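PDB 6JKK: mitotic checkpoint control protein kinase BUB1 from Drosophila melanogaster, which probably acts as an ATP-dependent protein kinase of the mitotic checkpoint, the crystallised chain being its C-terminal kinase domain. Local coordinates for residues L31-L36 / W93-C98; I169-H174 / P308-L313; L190-P193 / N199-S202; C234-T239 / T244-L249; V268-S273 / K279-R284. One frame throughout, in Å; residues are numbered along the deposited sequence.

Interaction 1 (L31-L36 / W93-C98); sequences LPHCQL and WEFYIC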
# COMPACT_ATOMS: atom_id res chain seq x y z
N LEU A 31 -14.29 -17.34 -13.41
CA LEU A 31 -12.90 -16.95 -13.65
C LEU A 31 -11.98 -18.17 -13.63
O LEU A 31 -11.93 -18.89 -12.65
CB LEU A 31 -12.45 -15.94 -12.60
CG LEU A 31 -13.12 -14.56 -12.65
CD1 LEU A 31 -12.76 -13.73 -11.43
CD2 LEU A 31 -12.76 -13.82 -13.94
N PRO A 32 -11.25 -18.38 -14.74
CA PRO A 32 -10.37 -19.55 -14.85
C PRO A 32 -9.25 -19.55 -13.82
O PRO A 32 -8.73 -20.62 -13.51
CB PRO A 32 -9.79 -19.41 -16.26
CG PRO A 32 -10.84 -18.64 -17.02
CD PRO A 32 -11.37 -17.66 -16.01
N HIS A 33 -8.87 -18.39 -13.30
CA HIS A 33 -7.80 -18.35 -12.30
C HIS A 33 -8.33 -18.40 -10.87
O HIS A 33 -7.57 -18.26 -9.92
CB HIS A 33 -6.88 -17.14 -12.51
CG HIS A 33 -7.50 -15.83 -12.15
ND1 HIS A 33 -8.64 -15.35 -12.76
CD2 HIS A 33 -7.11 -14.87 -11.27
CE1 HIS A 33 -8.93 -14.16 -12.26
NE2 HIS A 33 -8.02 -13.85 -11.36
N CYS A 34 -9.63 -18.64 -10.73
CA CYS A 34 -10.23 -18.83 -9.42
C CYS A 34 -10.79 -20.24 -9.35
O CYS A 34 -11.49 -20.68 -10.27
CB CYS A 34 -11.36 -17.82 -9.21
SG CYS A 34 -12.25 -17.99 -7.64
N GLN A 35 -10.46 -20.96 -8.28
CA GLN A 35 -11.07 -22.27 -8.05
C GLN A 35 -11.89 -22.27 -6.77
O GLN A 35 -11.35 -22.04 -5.69
CB GLN A 35 -10.02 -23.39 -8.00
CG GLN A 35 -10.63 -24.76 -7.71
CD GLN A 35 -9.64 -25.91 -7.82
OE1 GLN A 35 -8.43 -25.70 -7.82
NE2 GLN A 35 -10.16 -27.12 -7.93
N LEU A 36 -13.19 -22.50 -6.91
CA LEU A 36 -14.05 -22.75 -5.76
C LEU A 36 -13.84 -24.17 -5.24
O LEU A 36 -13.85 -25.12 -6.02
CB LEU A 36 -15.52 -22.55 -6.15
CG LEU A 36 -16.20 -21.26 -5.69
CD1 LEU A 36 -15.37 -20.05 -6.05
CD2 LEU A 36 -17.59 -21.16 -6.28
N TRP A 93 -13.95 -9.72 -0.53
CA TRP A 93 -13.81 -8.29 -0.80
C TRP A 93 -12.44 -7.94 -1.36
O TRP A 93 -12.33 -7.15 -2.30
CB TRP A 93 -14.08 -7.49 0.48
CG TRP A 93 -13.99 -6.00 0.30
CD1 TRP A 93 -12.98 -5.17 0.72
CD2 TRP A 93 -14.95 -5.17 -0.35
NE1 TRP A 93 -13.26 -3.87 0.37
CE2 TRP A 93 -14.46 -3.84 -0.28
CE3 TRP A 93 -16.18 -5.41 -0.98
CZ2 TRP A 93 -15.17 -2.76 -0.83
CZ3 TRP A 93 -16.87 -4.34 -1.52
CH2 TRP A 93 -16.37 -3.04 -1.44
N GLU A 94 -11.40 -8.52 -0.78
CA GLU A 94 -10.05 -8.27 -1.27
C GLU A 94 -9.90 -8.66 -2.75
O GLU A 94 -9.30 -7.92 -3.54
CB GLU A 94 -9.03 -9.01 -0.41
CG GLU A 94 -7.61 -8.92 -0.93
CD GLU A 94 -6.62 -9.48 0.06
OE1 GLU A 94 -7.06 -9.98 1.12
OE2 GLU A 94 -5.41 -9.42 -0.22
N PHE A 95 -10.48 -9.79 -3.14
CA PHE A 95 -10.44 -10.27 -4.52
C PHE A 95 -11.19 -9.26 -5.40
O PHE A 95 -10.70 -8.88 -6.46
CB PHE A 95 -11.06 -11.68 -4.61
CG PHE A 95 -10.76 -12.41 -5.90
CD1 PHE A 95 -9.71 -12.02 -6.73
CD2 PHE A 95 -11.54 -13.50 -6.29
CE1 PHE A 95 -9.44 -12.70 -7.92
CE2 PHE A 95 -11.29 -14.19 -7.47
CZ PHE A 95 -10.24 -13.79 -8.29
N TYR A 96 -12.36 -8.81 -4.94
CA TYR A 96 -13.13 -7.81 -5.68
C TYR A 96 -12.33 -6.54 -5.97
O TYR A 96 -12.26 -6.10 -7.12
CB TYR A 96 -14.44 -7.45 -4.95
CG TYR A 96 -15.07 -6.17 -5.49
CD1 TYR A 96 -15.81 -6.18 -6.67
CD2 TYR A 96 -14.90 -4.95 -4.83
CE1 TYR A 96 -16.37 -5.01 -7.18
CE2 TYR A 96 -15.46 -3.77 -5.33
CZ TYR A 96 -16.19 -3.81 -6.50
OH TYR A 96 -16.76 -2.66 -7.00
N ILE A 97 -11.74 -5.95 -4.93
CA ILE A 97 -10.97 -4.72 -5.10
C ILE A 97 -9.84 -4.91 -6.12
O ILE A 97 -9.66 -4.08 -7.01
CB ILE A 97 -10.37 -4.22 -3.76
CG1 ILE A 97 -11.47 -3.76 -2.79
CG2 ILE A 97 -9.35 -3.10 -4.02
CD1 ILE A 97 -12.33 -2.60 -3.30
N CYS A 98 -9.10 -6.00 -5.98
CA CYS A 98 -7.96 -6.25 -6.85
C CYS A 98 -8.38 -6.44 -8.30
O CYS A 98 -7.73 -5.93 -9.21
CB CYS A 98 -7.19 -7.48 -6.38
SG CYS A 98 -6.22 -7.16 -4.92
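Phe95 holds CG anti to its backbone N (chi1 -165°), which sends its phenyl ring off helix 92-104 toward residues 31-34. His33 has chi1 at 71°, which brings its imidazole round to meet the phenyl from the opposite direction. His33 NE2 lies 3.8 Å from Phe95 CZ, at the edge of the phenyl ring and in its plane. The ring planes are 74° apart. Leu31 CD1 reaches the same CZ of Phe95 at 4.0 Å. On CE2 of Phe95 sits Cys34 SG, 3.9 Å away, an oblique sulfur-aromatic contact. No hydrogen bond crosses; the contact is van der Waals packing round one ring, a nitrogen and a sulfur among the partners. A type I turn, with Cys34 N bonded to Leu31 O at 3.0 Å, gathers the three partners round the outer end of one ring. The helix corresponds to helix C of protein kinases, and its Glu94 makes a salt bridge to Lys85, a predicted ATP-binding residue. Strand 34-36 is an outermost strand of the N-lobe sheet and runs parallel to strand 119-122. Phe95 also touches Ala120 of strand 119-122 and the ring of Tyr129 in strand 127-132, so it packs helix C against this end of the sheet.

Interaction 2 (I169-H174 / P308-L313); sequences IVDHLH and PNLQQL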
# COMPACT_ATOMS: atom_id res chain seq x y z
N ILE A 169 1.73 6.45 -7.31
CA ILE A 169 0.91 5.24 -7.17
C ILE A 169 -0.44 5.55 -6.53
O ILE A 169 -1.48 5.07 -6.98
CB ILE A 169 1.67 4.16 -6.36
CG1 ILE A 169 2.87 3.65 -7.16
CG2 ILE A 169 0.75 3.00 -6.00
CD1 ILE A 169 3.86 2.81 -6.34
N VAL A 170 -0.43 6.37 -5.48
CA VAL A 170 -1.66 6.75 -4.79
C VAL A 170 -2.54 7.64 -5.67
O VAL A 170 -3.76 7.48 -5.70
CB VAL A 170 -1.33 7.45 -3.44
CG1 VAL A 170 -2.58 8.00 -2.78
CG2 VAL A 170 -0.63 6.46 -2.53
N ASP A 171 -1.91 8.58 -6.37
CA ASP A 171 -2.64 9.46 -7.29
C ASP A 171 -3.42 8.64 -8.32
O ASP A 171 -4.61 8.88 -8.54
CB ASP A 171 -1.66 10.42 -7.98
CG ASP A 171 -2.35 11.64 -8.58
OD1 ASP A 171 -3.31 12.16 -7.97
OD2 ASP A 171 -1.93 12.08 -9.67
N HIS A 172 -2.76 7.67 -8.94
CA HIS A 172 -3.44 6.84 -9.93
C HIS A 172 -4.50 5.95 -9.29
O HIS A 172 -5.52 5.65 -9.92
CB HIS A 172 -2.44 5.99 -10.72
CG HIS A 172 -1.71 6.75 -11.78
ND1 HIS A 172 -0.59 7.52 -11.53
CD2 HIS A 172 -1.95 6.88 -13.11
CE1 HIS A 172 -0.17 8.07 -12.65
NE2 HIS A 172 -0.98 7.70 -13.62
N LEU A 173 -4.27 5.51 -8.06
CA LEU A 173 -5.27 4.70 -7.36
C LEU A 173 -6.53 5.50 -7.06
O LEU A 173 -7.65 5.02 -7.26
CB LEU A 173 -4.69 4.13 -6.05
CG LEU A 173 -5.61 3.15 -5.30
CD1 LEU A 173 -5.63 1.79 -5.99
CD2 LEU A 173 -5.18 2.99 -3.85
N HIS A 174 -6.36 6.73 -6.59
CA HIS A 174 -7.50 7.58 -6.27
C HIS A 174 -8.26 7.97 -7.55
O HIS A 174 -9.48 8.12 -7.54
CB HIS A 174 -7.05 8.80 -5.46
CG HIS A 174 -6.60 8.45 -4.07
ND1 HIS A 174 -6.12 9.39 -3.19
CD2 HIS A 174 -6.55 7.26 -3.42
CE1 HIS A 174 -5.80 8.80 -2.05
NE2 HIS A 174 -6.06 7.51 -2.16
N PRO A 308 -5.76 17.66 -2.25
CA PRO A 308 -4.57 18.37 -2.75
C PRO A 308 -4.02 17.76 -4.03
O PRO A 308 -4.20 16.56 -4.27
CB PRO A 308 -3.55 18.18 -1.62
CG PRO A 308 -4.05 17.01 -0.82
CD PRO A 308 -5.54 17.12 -0.90
N ASN A 309 -3.37 18.57 -4.85
CA ASN A 309 -2.75 18.10 -6.09
C ASN A 309 -1.47 17.31 -5.78
O ASN A 309 -0.44 17.89 -5.46
CB ASN A 309 -2.45 19.29 -7.01
CG ASN A 309 -2.00 18.87 -8.41
OD1 ASN A 309 -1.30 17.87 -8.58
ND2 ASN A 309 -2.39 19.64 -9.41
N LEU A 310 -1.55 15.98 -5.89
CA LEU A 310 -0.41 15.12 -5.59
C LEU A 310 0.72 15.28 -6.61
O LEU A 310 1.90 15.07 -6.29
CB LEU A 310 -0.85 13.65 -5.51
CG LEU A 310 -1.94 13.29 -4.50
CD1 LEU A 310 -2.10 11.78 -4.35
CD2 LEU A 310 -1.64 13.91 -3.14
N GLN A 311 0.38 15.65 -7.85
CA GLN A 311 1.39 15.86 -8.88
C GLN A 311 2.24 17.09 -8.59
O GLN A 311 3.44 17.08 -8.88
CB GLN A 311 0.75 15.95 -10.27
CG GLN A 311 0.20 14.61 -10.77
CD GLN A 311 1.23 13.48 -10.73
OE1 GLN A 311 2.40 13.67 -11.08
NE2 GLN A 311 0.79 12.29 -10.31
N GLN A 312 1.64 18.13 -8.03
CA GLN A 312 2.40 19.32 -7.63
C GLN A 312 3.43 18.96 -6.55
O GLN A 312 4.54 19.50 -6.52
CB GLN A 312 1.46 20.42 -7.11
CG GLN A 312 2.16 21.54 -6.33
CD GLN A 312 3.13 22.34 -7.17
OE1 GLN A 312 2.96 22.46 -8.39
NE2 GLN A 312 4.16 22.89 -6.53
N LEU A 313 3.06 18.03 -5.68
CA LEU A 313 3.99 17.57 -4.66
C LEU A 313 5.14 16.78 -5.30
O LEU A 313 6.29 16.92 -4.89
CB LEU A 313 3.27 16.72 -3.61
CG LEU A 313 2.25 17.47 -2.76
CD1 LEU A 313 1.63 16.55 -1.71
CD2 LEU A 313 2.89 18.68 -2.10
O HOH W 1 -3.10 14.91 -7.96
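The carboxylate of Asp171 and the side-chain amide of Gln311 meet with their planes 41° apart. Gln311 NE2 donates to Asp171 OD2 at 2.8 Å, and the bond is nearly straight at 174°. OD2 lies in the plane of the amide. Relative to the carboxylate, the amide nitrogen arrives on the anti side of OD2, 33° out of the carboxylate plane. A further flat group, the His174 ring, has CG1 of Val170 on one face, 3.4 Å above its plane and toward the rim. The bend of the Gln311 chain at chi2 turns its amide back toward helix 156-175. Next to these polar groups, Leu310 and Asp171 lie side by side, pointing opposite ways. Leu310 CD1 rests 3.8 Å from Asp171 CA and 4.1 Å from Val170 CG1. The segments join helix 156-175, the counterpart of helix E of the kinase C-lobe, to the first turn of helix 310-322. Leu249 of helix 246-261 and Leu298 of helix 288-299 also pack on Leu310. Asn309 is the N-cap, and its OD1 accepts from Gln312 N at 3.0 Å. Water 1 bridges the helices: it donates to Asp171 OD1 at 2.8 Å and accepts from Leu310 N at 2.8 Å. Gln311 NE2 has a second acceptor in Asp168 OD1. Each carboxylate oxygen of Asp171 thus accepts a hydrogen bond, OD2 from the amide and OD1 from the water, which is consistent with an ionised side chain. The nearby start of helix 310-322 would probably favour that negative charge.

Interaction 3 (L190-P193 / N199-S202); sequences LMKP and NEVS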
# COMPACT_ATOMS: atom_id res chain seq x y z
N LEU A 190 9.24 -3.28 -2.42
CA LEU A 190 10.23 -2.88 -3.42
C LEU A 190 10.45 -4.06 -4.33
O LEU A 190 10.95 -5.11 -3.90
CB LEU A 190 11.54 -2.47 -2.75
CG LEU A 190 12.67 -1.99 -3.67
CD1 LEU A 190 12.26 -0.73 -4.39
CD2 LEU A 190 13.93 -1.73 -2.87
N MET A 191 10.07 -3.91 -5.60
CA MET A 191 10.04 -5.03 -6.53
C MET A 191 11.36 -5.16 -7.29
O MET A 191 11.72 -6.25 -7.74
CB MET A 191 8.90 -4.85 -7.52
CG MET A 191 7.54 -4.71 -6.86
SD MET A 191 7.22 -6.09 -5.75
CE MET A 191 6.94 -7.41 -6.93
N LYS A 192 12.06 -4.04 -7.41
CA LYS A 192 13.33 -4.01 -8.14
C LYS A 192 14.14 -2.80 -7.68
O LYS A 192 13.59 -1.91 -7.03
CB LYS A 192 13.07 -3.98 -9.65
CG LYS A 192 12.24 -2.82 -10.16
CD LYS A 192 12.13 -2.91 -11.69
CE LYS A 192 11.22 -1.84 -12.26
NZ LYS A 192 11.63 -0.47 -11.88
N PRO A 193 15.45 -2.76 -8.01
CA PRO A 193 16.24 -1.60 -7.58
C PRO A 193 15.71 -0.30 -8.18
O PRO A 193 14.93 -0.35 -9.12
CB PRO A 193 17.64 -1.92 -8.13
CG PRO A 193 17.67 -3.42 -8.25
CD PRO A 193 16.28 -3.81 -8.64
N ASN A 199 10.63 8.50 -12.43
CA ASN A 199 9.33 8.09 -12.98
C ASN A 199 9.07 6.60 -13.18
O ASN A 199 7.91 6.18 -13.16
CB ASN A 199 9.04 8.85 -14.29
CG ASN A 199 8.95 10.35 -14.09
OD1 ASN A 199 8.62 10.82 -13.01
ND2 ASN A 199 9.25 11.10 -15.15
N GLU A 200 10.11 5.80 -13.38
CA GLU A 200 9.90 4.35 -13.45
C GLU A 200 9.63 3.85 -12.04
O GLU A 200 10.33 4.21 -11.09
CB GLU A 200 11.08 3.61 -14.10
CG GLU A 200 11.10 2.10 -13.89
CD GLU A 200 10.00 1.37 -14.63
OE1 GLU A 200 10.15 1.12 -15.85
OE2 GLU A 200 8.97 1.05 -13.99
N VAL A 201 8.60 3.04 -11.90
CA VAL A 201 8.18 2.58 -10.59
C VAL A 201 8.91 1.30 -10.20
O VAL A 201 9.03 0.36 -11.00
CB VAL A 201 6.63 2.43 -10.53
CG1 VAL A 201 6.01 2.74 -11.88
CG2 VAL A 201 6.22 1.04 -10.05
N SER A 202 9.45 1.29 -8.99
CA SER A 202 10.08 0.10 -8.44
C SER A 202 9.29 -0.41 -7.24
O SER A 202 9.59 -1.48 -6.70
CB SER A 202 11.52 0.38 -8.03
OG SER A 202 12.29 0.78 -9.15
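The β7-β8 connection of the kinase C-lobe, between strands 188-190 and 203-205, is closed by this contact. Its strands follow the catalytic loop and precede the DFG motif. Met191 N donates to Ser202 O at 2.7 Å, almost along the C=O axis and close to straight at 168°. Beyond it, Lys192 and Ser202 carry the polar contacts. The Lys192 chain runs extended from CG and bends only at chi4 (56°), which turns its amine onto residues 200-202. Lys192 NZ donates to Val201 O at 2.9 Å, approaching from above the carbonyl plane. It also bonds Ser202 OG at 3.1 Å. Glu200 crosses the lysine chain at about a right angle, and its OE2 forms a long salt bridge with Lys192 NZ at 3.7 Å. The amine is therefore held by a carbonyl and a hydroxyl, with the carboxylate farther off. Ser202 OG is also 2.9 Å from Pro193 O. The carbonyl oxygen of Lys192 is buried here without a polar partner in the model. Ser202 N is bonded to Gln165 of helix 156-175, and Leu190 packs on Phe335 and Leu339 of helix 325-339. Inside the loop, Leu190 CD1 lies 3.9 Å from Ser202 CB.

Interaction 4 (C234-T239 / T244-L249); sequences CIEMRT and TYQLDL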
# COMPACT_ATOMS: atom_id res chain seq x y z
N CYS A 234 -6.61 9.28 11.29
CA CYS A 234 -6.27 10.40 10.42
C CYS A 234 -6.79 11.69 11.07
O CYS A 234 -7.46 11.65 12.10
CB CYS A 234 -6.79 10.22 8.98
SG CYS A 234 -8.60 10.31 8.75
N ILE A 235 -6.46 12.84 10.48
CA ILE A 235 -6.75 14.13 11.10
C ILE A 235 -8.26 14.36 11.28
O ILE A 235 -8.70 14.89 12.31
CB ILE A 235 -6.12 15.28 10.31
CG1 ILE A 235 -4.60 15.11 10.27
CG2 ILE A 235 -6.47 16.63 10.92
CD1 ILE A 235 -4.00 14.91 11.65
N GLU A 236 -9.04 13.95 10.29
CA GLU A 236 -10.49 14.11 10.36
C GLU A 236 -11.10 13.28 11.50
O GLU A 236 -12.04 13.72 12.16
CB GLU A 236 -11.13 13.73 9.01
CG GLU A 236 -10.81 14.70 7.87
CD GLU A 236 -9.39 14.57 7.32
OE1 GLU A 236 -8.71 13.57 7.64
OE2 GLU A 236 -8.96 15.46 6.57
N MET A 237 -10.55 12.09 11.72
CA MET A 237 -11.03 11.21 12.78
C MET A 237 -10.74 11.77 14.17
O MET A 237 -11.45 11.45 15.13
CB MET A 237 -10.38 9.83 12.66
CG MET A 237 -10.81 9.03 11.45
SD MET A 237 -9.86 7.51 11.36
CE MET A 237 -10.51 6.81 9.84
N ARG A 238 -9.69 12.58 14.29
CA ARG A 238 -9.32 13.18 15.57
C ARG A 238 -10.19 14.40 15.88
O ARG A 238 -10.27 14.84 17.03
CB ARG A 238 -7.84 13.57 15.56
CG ARG A 238 -6.88 12.39 15.36
CD ARG A 238 -5.45 12.85 15.09
NE ARG A 238 -4.50 12.40 16.11
CZ ARG A 238 -3.64 11.41 15.95
NH1 ARG A 238 -3.59 10.74 14.80
NH2 ARG A 238 -2.81 11.08 16.94
N THR A 239 -10.86 14.93 14.86
CA THR A 239 -11.49 16.24 14.96
C THR A 239 -12.97 16.25 14.58
O THR A 239 -13.51 17.29 14.18
CB THR A 239 -10.73 17.27 14.08
OG1 THR A 239 -10.63 16.78 12.74
CG2 THR A 239 -9.34 17.50 14.63
N THR A 244 -12.65 10.96 3.17
CA THR A 244 -12.59 9.92 2.15
C THR A 244 -11.12 9.65 1.86
O THR A 244 -10.46 8.93 2.60
CB THR A 244 -13.33 10.33 0.85
OG1 THR A 244 -12.85 11.61 0.40
CG2 THR A 244 -14.83 10.40 1.07
N TYR A 245 -10.61 10.27 0.80
CA TYR A 245 -9.23 10.02 0.36
C TYR A 245 -8.17 10.51 1.35
O TYR A 245 -7.02 10.06 1.30
CB TYR A 245 -9.00 10.63 -1.03
CG TYR A 245 -9.94 10.08 -2.09
CD1 TYR A 245 -9.66 8.90 -2.76
CD2 TYR A 245 -11.12 10.75 -2.40
CE1 TYR A 245 -10.53 8.40 -3.72
CE2 TYR A 245 -11.99 10.27 -3.35
CZ TYR A 245 -11.69 9.09 -4.01
OH TYR A 245 -12.56 8.61 -4.96
N GLN A 246 -8.54 11.41 2.26
CA GLN A 246 -7.61 11.92 3.27
C GLN A 246 -6.95 10.80 4.07
O GLN A 246 -5.82 10.95 4.55
CB GLN A 246 -8.30 12.89 4.23
CG GLN A 246 -8.97 14.10 3.58
CD GLN A 246 -10.43 13.85 3.23
OE1 GLN A 246 -10.78 12.80 2.70
NE2 GLN A 246 -11.29 14.81 3.53
N LEU A 247 -7.68 9.69 4.23
CA LEU A 247 -7.18 8.56 5.02
C LEU A 247 -5.90 7.98 4.42
O LEU A 247 -4.96 7.63 5.15
CB LEU A 247 -8.25 7.46 5.13
CG LEU A 247 -7.92 6.26 6.01
CD1 LEU A 247 -7.67 6.71 7.45
CD2 LEU A 247 -9.00 5.20 5.97
N ASP A 248 -5.87 7.89 3.09
CA ASP A 248 -4.68 7.40 2.39
C ASP A 248 -3.55 8.42 2.44
O ASP A 248 -2.39 8.06 2.58
CB ASP A 248 -5.03 7.10 0.93
CG ASP A 248 -5.59 5.72 0.74
OD1 ASP A 248 -5.72 4.99 1.75
OD2 ASP A 248 -5.89 5.36 -0.41
N LEU A 249 -3.91 9.70 2.32
CA LEU A 249 -2.91 10.77 2.29
C LEU A 249 -2.25 10.89 3.66
O LEU A 249 -1.06 11.20 3.76
CB LEU A 249 -3.56 12.09 1.84
CG LEU A 249 -4.25 12.02 0.47
CD1 LEU A 249 -4.74 13.38 0.01
CD2 LEU A 249 -3.33 11.41 -0.58
O HOH W 2 -10.67 17.11 5.42
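Leu247 reaches Met237 and Cys234 with one branch, CD1. Its CG stands anti to the backbone N (chi1 -175°), which carries that methyl toward residues 234-239. CD1 lies 3.7 Å from Met237 CE and 3.9 Å from Cys234 CB. Met237 is extended beyond CG, so its terminal methyl makes the touch. Its sulfur, SD, accepts a weak bond from Cys234 N. Glu236 takes another shape. It bends at chi2 (75°), which folds the carboxylate onto Gln246, and OE2 comes 3.3 Å from Gln246 CG. The side chains cross at about a right angle, with carboxylate and amide planes 63° apart. This contact joins the short, weakly bonded helix about 235-238 to the start of helix 246-261, the counterpart of the central helix F of the kinase C-lobe. Glu236 probably stands at the place of the APE glutamate, and helix 235-238 at that of helix EF. Asp248 of helix 246-261 accepts from the backbone N atoms of His180 and Ala181, as the helix F aspartate does with the catalytic loop in other kinases. Glu236 and Gln246 do not bond directly. Water 2 donates to Glu236 OE2 at 2.6 Å and accepts from Gln246 NE2 at 3.0 Å. Gln246 also bends at chi2, and its OE1 accepts from Thr244 N at 2.7 Å.

Interaction 5 (V268-S273 / K279-R284); sequences VQRSPS and KTNVPR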
# COMPACT_ATOMS: atom_id res chain seq x y z
N VAL A 268 0.58 16.01 15.98
CA VAL A 268 0.05 16.97 16.95
C VAL A 268 -0.30 18.27 16.25
O VAL A 268 0.15 18.51 15.13
CB VAL A 268 1.06 17.30 18.07
CG1 VAL A 268 1.55 16.04 18.77
CG2 VAL A 268 2.24 18.08 17.51
N GLN A 269 -1.09 19.12 16.90
CA GLN A 269 -1.35 20.46 16.38
C GLN A 269 -0.14 21.35 16.63
O GLN A 269 0.38 21.39 17.75
CB GLN A 269 -2.58 21.07 17.03
CG GLN A 269 -3.87 20.32 16.74
CD GLN A 269 -5.11 21.07 17.16
OE1 GLN A 269 -5.62 21.92 16.43
NE2 GLN A 269 -5.62 20.76 18.35
N ARG A 270 0.31 22.06 15.60
CA ARG A 270 1.42 23.00 15.77
C ARG A 270 0.98 24.21 16.57
O ARG A 270 0.64 25.24 16.01
CB ARG A 270 1.98 23.44 14.42
CG ARG A 270 3.41 23.00 14.19
CD ARG A 270 3.60 21.60 14.75
NE ARG A 270 4.95 21.08 14.58
CZ ARG A 270 5.55 20.28 15.46
NH1 ARG A 270 4.92 19.94 16.58
NH2 ARG A 270 6.78 19.83 15.23
N SER A 271 0.98 24.08 17.90
CA SER A 271 0.58 25.16 18.78
C SER A 271 1.33 26.45 18.44
O SER A 271 2.53 26.41 18.17
CB SER A 271 0.84 24.77 20.24
OG SER A 271 0.09 25.57 21.14
N PRO A 272 0.62 27.59 18.44
CA PRO A 272 -0.80 27.69 18.75
C PRO A 272 -1.67 27.71 17.50
O PRO A 272 -2.71 28.37 17.51
CB PRO A 272 -0.90 29.05 19.45
CG PRO A 272 0.15 29.87 18.76
CD PRO A 272 1.25 28.92 18.32
N SER A 273 -1.24 27.02 16.45
CA SER A 273 -2.07 26.88 15.25
C SER A 273 -3.02 25.70 15.39
O SER A 273 -2.93 24.91 16.33
CB SER A 273 -1.20 26.71 14.00
OG SER A 273 -0.63 25.41 13.95
N LYS A 279 5.16 15.37 15.17
CA LYS A 279 5.81 15.89 16.37
C LYS A 279 7.29 16.15 16.10
O LYS A 279 7.91 17.03 16.70
CB LYS A 279 5.63 14.88 17.50
CG LYS A 279 5.91 15.40 18.89
CD LYS A 279 5.34 14.42 19.91
CE LYS A 279 5.77 14.78 21.31
NZ LYS A 279 5.16 13.84 22.30
N THR A 280 7.85 15.36 15.18
CA THR A 280 9.26 15.45 14.81
C THR A 280 9.56 16.69 13.96
O THR A 280 8.92 16.92 12.94
CB THR A 280 9.68 14.19 14.02
OG1 THR A 280 9.50 13.03 14.84
CG2 THR A 280 11.13 14.29 13.60
N ASN A 281 10.54 17.47 14.39
CA ASN A 281 11.02 18.59 13.59
C ASN A 281 11.92 18.11 12.46
O ASN A 281 12.90 17.40 12.69
CB ASN A 281 11.80 19.58 14.47
CG ASN A 281 10.95 20.20 15.56
OD1 ASN A 281 9.82 20.64 15.32
ND2 ASN A 281 11.48 20.23 16.78
N VAL A 282 11.58 18.49 11.23
CA VAL A 282 12.46 18.26 10.09
C VAL A 282 13.73 19.08 10.32
O VAL A 282 13.64 20.27 10.62
CB VAL A 282 11.80 18.72 8.78
CG1 VAL A 282 12.66 18.32 7.58
CG2 VAL A 282 10.39 18.14 8.65
N PRO A 283 14.91 18.43 10.23
CA PRO A 283 16.18 19.15 10.43
C PRO A 283 16.34 20.32 9.46
O PRO A 283 15.97 20.16 8.29
CB PRO A 283 17.23 18.07 10.15
CG PRO A 283 16.53 16.77 10.43
CD PRO A 283 15.11 16.99 10.01
N ARG A 284 16.86 21.45 9.92
CA ARG A 284 17.02 22.64 9.06
C ARG A 284 17.85 22.31 7.82
O ARG A 284 17.63 22.89 6.75
CB ARG A 284 17.71 23.77 9.83
CG ARG A 284 17.31 25.23 9.46
CD ARG A 284 16.92 25.51 7.99
NE ARG A 284 17.98 25.21 7.03
CZ ARG A 284 18.09 25.77 5.82
NH1 ARG A 284 17.20 26.68 5.43
NH2 ARG A 284 19.08 25.43 5.01
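Arg270 makes the polar contacts. Its NH2 donates a weak hydrogen bond to Lys279 O at 3.4 Å. That oxygen sits at the edge of the guanidinium, near its plane. Asn281 OD1 is closer to Arg270 NH2, at 3.1 Å, but the angle is too poor for a hydrogen bond. The Arg270 and Asn281 side chains come together with their guanidinium and amide planes 39° apart. Arg270 reaches across with a chi1 of -116°, well off a staggered value, and a bend at chi2. The apolar part is small. Val268 CG1 lies 4.3 Å from CD of Lys279, whose chain is fully extended and carries its amine away from the 268-273 segment. The 268-273 segment begins in strand 267-269 of a two-stranded antiparallel hairpin, and 279-284 follows its partner strand 276-278. The hairpin lies between helices 246-261 and 288-299 of the kinase C-lobe. Backbone bonds of Val268 with Met277 and of Lys279 with Glu266 set the pairing. Arg270 also packs on Met277. Beyond the hairpin, the 279-284 segment runs back to the body of the lobe, where Val282 packs on Trp291 and Phe295 of helix 288-299. Local turn bonds form the third group. Gln269, Arg270 and Ser271 form an inverse gamma turn, closed by a weak bond from Ser271 N to Gln269 O. The peptide bond before Pro272 is cis.

Interaction 1 belongs to the N-lobe, and the other four to the C-lobe. The Phe95 side chain of interaction 1 is about 10 Å from that of Lys85, the predicted ATP-binding residue; interactions 2 to 5 lie away from that site. Interactions 2 and 4 touch directly. His174 NE2 lies 2.8 Å from Asp248 OD2, a probable hydrogen bond, and the His174 ring packs on Tyr245, so helix 156-175 meets helix 246-261 there. Interaction 3 approaches interaction 2 to about 5 Å between nearest atoms. Interaction 5 follows interaction 4 along the chain, with centres about 18 Å apart. Interactions 1 and 5 lie on opposite sides of the chain's centre, about 44 Å between centres.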